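Local structure of tetraacyldisaccharide 4'-kinase (Aquifex aeolicus, 4EHX) at residues F54-K65 with E303-F314. The protein probably transfers the gamma-phosphate of ATP to the 4'-position of a tetraacyldisaccharide 1-phosphate, forming lipid IVA in lipid A biosynthesis. Sequence-based numbering, arbitrary orientation.
Sequences FVMYLADLLKDK and EEKLKKLIYRIF
Leu61 enters as a knob into the hole formed by Glu303, Leu306, Lys307 and Ile310. With CG anti to the carbonyl carbon (chi1 -69°), the branch points into this hole, and its two methyls part there to meet different partners. CD2 rests on the aliphatic chain of Lys307, 3.6 Å from CE, while CD1 meets CD1 of Ile310 and CD2 of Leu306. Ile310 uses both its branches. Its CD1 presses on Leu58 CD1 at 3.5 Å, a tight carbon pair, and its CG2 packs against Leu62 CD2. At one end of the contact, Tyr57 OH donates a 2.7 Å hydrogen bond to Glu303 OE1. The anti lone pair of OE1 accepts it, with carboxylate and ring nearly coplanar (22°). A phenylalanine in place of Tyr57 would probably leave Glu303 without this donor and its carboxylate freer to turn. At the other end, Lys65 bends at chi2 and lays CE over one face of Phe314, 4.0 Å from the ring centroid. Its NZ adds an off-centre cation-pi contact. The segment helices 54-61 and 303-312 cross at -68°. The contact joins the C-terminal helix to the helix that follows the predicted ATP-binding P-loop, as part of a P-loop kinase fold.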
loop_
_atom_site.group_PDB
_atom_site.type_symbol
_atom_site.label_atom_id
_atom_site.label_comp_id
_atom_site.label_asym_id
_atom_site.label_seq_id
_atom_site.Cartn_x
_atom_site.Cartn_y
_atom_site.Cartn_z
ATOM N N PHE A 54 1.986 5.354 2.520
ATOM C CA PHE A 54 1.192 6.051 3.508
ATOM C C PHE A 54 0.925 5.185 4.733
ATOM O O PHE A 54 0.917 5.681 5.857
ATOM C CB PHE A 54 -0.137 6.586 2.934
ATOM C CG PHE A 54 -0.856 7.470 3.894
ATOM C CD1 PHE A 54 -0.469 8.802 4.057
ATOM C CD2 PHE A 54 -1.878 6.970 4.679
ATOM C CE1 PHE A 54 -1.104 9.623 4.980
ATOM C CE2 PHE A 54 -2.504 7.777 5.609
ATOM C CZ PHE A 54 -2.125 9.108 5.755
ATOM N N VAL A 55 0.682 3.893 4.527
ATOM C CA VAL A 55 0.488 2.998 5.671
ATOM C C VAL A 55 1.717 3.012 6.586
ATOM O O VAL A 55 1.591 3.108 7.811
ATOM C CB VAL A 55 0.138 1.545 5.223
ATOM C CG1 VAL A 55 0.131 0.622 6.414
ATOM C CG2 VAL A 55 -1.228 1.538 4.526
ATOM N N MET A 56 2.907 2.928 5.995
ATOM C CA MET A 56 4.150 2.972 6.779
ATOM C C MET A 56 4.241 4.277 7.557
ATOM O O MET A 56 4.595 4.303 8.736
ATOM C CB MET A 56 5.363 2.863 5.857
ATOM C CG MET A 56 5.496 1.514 5.157
ATOM S SD MET A 56 6.688 1.612 3.791
ATOM C CE MET A 56 8.191 1.911 4.723
ATOM N N TYR A 57 3.935 5.369 6.870
ATOM C CA TYR A 57 3.959 6.697 7.461
ATOM C C TYR A 57 2.983 6.810 8.635
ATOM O O TYR A 57 3.327 7.309 9.711
ATOM C CB TYR A 57 3.639 7.734 6.384
ATOM C CG TYR A 57 3.321 9.091 6.946
ATOM C CD1 TYR A 57 4.338 9.982 7.290
ATOM C CD2 TYR A 57 2.001 9.492 7.129
ATOM C CE1 TYR A 57 4.039 11.237 7.814
ATOM C CE2 TYR A 57 1.693 10.735 7.643
ATOM C CZ TYR A 57 2.712 11.601 7.989
ATOM O OH TYR A 57 2.387 12.829 8.508
ATOM N N LEU A 58 1.763 6.331 8.421
ATOM C CA LEU A 58 0.731 6.353 9.450
ATOM C C LEU A 58 1.106 5.480 10.647
ATOM O O LEU A 58 0.925 5.874 11.802
ATOM C CB LEU A 58 -0.602 5.875 8.837
ATOM C CG LEU A 58 -1.796 5.713 9.770
ATOM C CD1 LEU A 58 -2.139 7.065 10.400
ATOM C CD2 LEU A 58 -2.994 5.150 8.971
ATOM N N ALA A 59 1.645 4.294 10.383
ATOM C CA ALA A 59 2.026 3.413 11.482
ATOM C C ALA A 59 3.098 4.088 12.339
ATOM O O ALA A 59 3.098 3.961 13.569
ATOM C CB ALA A 59 2.510 2.049 10.953
ATOM N N ASP A 60 3.990 4.837 11.693
ATOM C CA ASP A 60 5.009 5.589 12.415
ATOM C C ASP A 60 4.420 6.704 13.289
ATOM O O ASP A 60 4.927 6.982 14.378
ATOM C CB ASP A 60 6.057 6.179 11.456
ATOM C CG ASP A 60 7.127 6.968 12.192
ATOM O OD1 ASP A 60 8.022 6.317 12.762
ATOM O OD2 ASP A 60 7.070 8.223 12.225
ATOM N N LEU A 61 3.352 7.341 12.822
ATOM C CA LEU A 61 2.694 8.361 13.633
ATOM C C LEU A 61 2.148 7.718 14.909
ATOM O O LEU A 61 2.083 8.357 15.963
ATOM C CB LEU A 61 1.555 9.045 12.864
ATOM C CG LEU A 61 1.919 9.956 11.691
ATOM C CD1 LEU A 61 0.666 10.592 11.105
ATOM C CD2 LEU A 61 2.926 11.030 12.133
ATOM N N LEU A 62 1.777 6.447 14.804
ATOM C CA LEU A 62 1.209 5.683 15.923
ATOM C C LEU A 62 2.230 4.794 16.632
ATOM O O LEU A 62 1.873 3.761 17.206
ATOM C CB LEU A 62 0.068 4.802 15.393
ATOM C CG LEU A 62 -1.161 5.551 14.879
ATOM C CD1 LEU A 62 -1.987 4.701 13.907
ATOM C CD2 LEU A 62 -2.017 6.021 16.070
ATOM N N LYS A 63 3.499 5.190 16.603
ATOM C CA LYS A 63 4.558 4.350 17.170
ATOM C C LYS A 63 4.415 4.109 18.677
ATOM O O LYS A 63 5.014 3.187 19.233
ATOM C CB LYS A 63 5.930 4.949 16.870
ATOM C CG LYS A 63 6.171 6.295 17.508
ATOM C CD LYS A 63 7.580 6.795 17.167
ATOM C CE LYS A 63 7.815 8.153 17.814
ATOM N NZ LYS A 63 9.165 8.727 17.540
ATOM N N ASP A 64 3.621 4.941 19.334
ATOM C CA ASP A 64 3.395 4.803 20.768
ATOM C C ASP A 64 2.250 3.833 21.089
ATOM O O ASP A 64 1.960 3.585 22.255
ATOM C CB ASP A 64 3.130 6.177 21.391
ATOM C CG ASP A 64 4.318 7.130 21.233
ATOM O OD1 ASP A 64 5.471 6.704 21.478
ATOM O OD2 ASP A 64 4.101 8.302 20.851
ATOM N N LYS A 65 1.601 3.297 20.055
ATOM C CA LYS A 65 0.473 2.380 20.228
ATOM C C LYS A 65 0.806 0.987 19.695
ATOM O O LYS A 65 1.684 0.828 18.838
ATOM C CB LYS A 65 -0.761 2.887 19.464
ATOM C CG LYS A 65 -1.322 4.213 19.950
ATOM C CD LYS A 65 -1.895 4.086 21.359
ATOM C CE LYS A 65 -2.699 5.317 21.750
ATOM N NZ LYS A 65 -3.289 5.136 23.112
ATOM N N GLU A 303 0.948 18.052 8.759
ATOM C CA GLU A 303 1.024 16.800 9.500
ATOM C C GLU A 303 0.386 16.874 10.904
ATOM O O GLU A 303 -0.295 15.935 11.351
ATOM C CB GLU A 303 2.495 16.389 9.563
ATOM C CG GLU A 303 2.883 15.453 10.648
ATOM C CD GLU A 303 4.307 15.001 10.445
ATOM O OE1 GLU A 303 4.520 14.108 9.601
ATOM O OE2 GLU A 303 5.206 15.568 11.095
ATOM N N GLU A 304 0.583 17.986 11.595
ATOM C CA GLU A 304 0.011 18.124 12.929
ATOM C C GLU A 304 -1.520 18.100 12.934
ATOM O O GLU A 304 -2.121 17.669 13.915
ATOM C CB GLU A 304 0.555 19.361 13.651
ATOM C CG GLU A 304 1.990 19.160 14.130
ATOM C CD GLU A 304 2.730 20.465 14.325
ATOM O OE1 GLU A 304 3.449 20.889 13.381
ATOM O OE2 GLU A 304 2.587 21.058 15.420
ATOM N N LYS A 305 -2.147 18.562 11.854
ATOM C CA LYS A 305 -3.602 18.471 11.748
ATOM C C LYS A 305 -4.049 17.018 11.585
ATOM O O LYS A 305 -5.085 16.618 12.114
ATOM C CB LYS A 305 -4.144 19.308 10.590
ATOM C CG LYS A 305 -3.794 20.793 10.673
ATOM C CD LYS A 305 -4.328 21.421 11.942
ATOM C CE LYS A 305 -5.849 21.356 11.995
ATOM N NZ LYS A 305 -6.351 21.708 13.348
ATOM N N LEU A 306 -3.283 16.232 10.841
ATOM C CA LEU A 306 -3.608 14.815 10.721
ATOM C C LEU A 306 -3.428 14.112 12.066
ATOM O O LEU A 306 -4.267 13.291 12.462
ATOM C CB LEU A 306 -2.783 14.150 9.620
ATOM C CG LEU A 306 -2.969 12.636 9.505
ATOM C CD1 LEU A 306 -4.441 12.310 9.165
ATOM C CD2 LEU A 306 -2.033 12.058 8.458
ATOM N N LYS A 307 -2.363 14.468 12.788
ATOM C CA LYS A 307 -2.099 13.878 14.099
ATOM C C LYS A 307 -3.265 14.160 15.033
ATOM O O LYS A 307 -3.659 13.306 15.827
ATOM C CB LYS A 307 -0.803 14.439 14.722
ATOM C CG LYS A 307 0.489 13.940 14.040
ATOM C CD LYS A 307 1.717 14.538 14.736
ATOM C CE LYS A 307 3.032 13.951 14.220
ATOM N NZ LYS A 307 4.199 14.644 14.858
ATOM N N LYS A 308 -3.812 15.367 14.950
ATOM C CA LYS A 308 -4.959 15.723 15.783
ATOM C C LYS A 308 -6.187 14.883 15.456
ATOM O O LYS A 308 -6.897 14.457 16.367
ATOM C CB LYS A 308 -5.285 17.213 15.667
ATOM C CG LYS A 308 -6.477 17.661 16.508
ATOM C CD LYS A 308 -6.540 19.180 16.595
ATOM C CE LYS A 308 -7.731 19.638 17.427
ATOM N NZ LYS A 308 -7.826 21.126 17.476
ATOM N N LEU A 309 -6.445 14.644 14.169
ATOM C CA LEU A 309 -7.587 13.811 13.786
ATOM C C LEU A 309 -7.407 12.411 14.342
ATOM O O LEU A 309 -8.359 11.787 14.796
ATOM C CB LEU A 309 -7.751 13.705 12.266
ATOM C CG LEU A 309 -8.314 14.889 11.480
ATOM C CD1 LEU A 309 -8.248 14.580 9.988
ATOM C CD2 LEU A 309 -9.742 15.216 11.907
ATOM N N ILE A 310 -6.176 11.919 14.294
ATOM C CA ILE A 310 -5.901 10.560 14.740
ATOM C C ILE A 310 -6.091 10.438 16.244
ATOM O O ILE A 310 -6.771 9.533 16.724
ATOM C CB ILE A 310 -4.501 10.130 14.323
ATOM C CG1 ILE A 310 -4.435 10.027 12.796
ATOM C CG2 ILE A 310 -4.103 8.798 14.973
ATOM C CD1 ILE A 310 -3.026 9.888 12.265
ATOM N N TYR A 311 -5.493 11.370 16.974
ATOM C CA TYR A 311 -5.614 11.443 18.425
ATOM C C TYR A 311 -7.072 11.389 18.894
ATOM O O TYR A 311 -7.404 10.666 19.844
ATOM C CB TYR A 311 -4.908 12.718 18.895
ATOM C CG TYR A 311 -5.215 13.199 20.292
ATOM C CD1 TYR A 311 -4.621 12.607 21.400
ATOM C CD2 TYR A 311 -6.053 14.288 20.500
ATOM C CE1 TYR A 311 -4.883 13.065 22.680
ATOM C CE2 TYR A 311 -6.317 14.754 21.773
ATOM C CZ TYR A 311 -5.730 14.139 22.857
ATOM O OH TYR A 311 -5.995 14.604 24.124
ATOM N N ARG A 312 -7.948 12.133 18.224
ATOM C CA ARG A 312 -9.342 12.221 18.669
ATOM C C ARG A 312 -10.158 10.929 18.548
ATOM O O ARG A 312 -11.190 10.795 19.213
ATOM C CB ARG A 312 -10.072 13.376 17.973
ATOM C CG ARG A 312 -9.537 14.769 18.331
ATOM C CD ARG A 312 -9.784 15.106 19.800
ATOM N NE ARG A 312 -9.235 16.421 20.147
ATOM C CZ ARG A 312 -9.923 17.557 20.064
ATOM N NH1 ARG A 312 -11.189 17.537 19.655
ATOM N NH2 ARG A 312 -9.351 18.712 20.396
ATOM N N ILE A 313 -9.709 9.974 17.735
ATOM C CA ILE A 313 -10.444 8.706 17.607
ATOM C C ILE A 313 -10.207 7.752 18.785
ATOM O O ILE A 313 -10.871 6.728 18.901
ATOM C CB ILE A 313 -10.131 7.948 16.283
ATOM C CG1 ILE A 313 -8.806 7.191 16.398
ATOM C CG2 ILE A 313 -10.187 8.890 15.091
ATOM C CD1 ILE A 313 -8.326 6.566 15.103
ATOM N N PHE A 314 -9.263 8.088 19.661
ATOM C CA PHE A 314 -9.026 7.280 20.864
ATOM C C PHE A 314 -9.906 7.636 22.070
ATOM O O PHE A 314 -9.651 7.198 23.197
ATOM C CB PHE A 314 -7.554 7.323 21.255
ATOM C CG PHE A 314 -6.677 6.552 20.313
ATOM C CD1 PHE A 314 -6.448 5.198 20.516
ATOM C CD2 PHE A 314 -6.124 7.167 19.200
ATOM C CE1 PHE A 314 -5.646 4.472 19.624
ATOM C CE2 PHE A 314 -5.332 6.453 18.303
ATOM C CZ PHE A 314 -5.088 5.108 18.519
#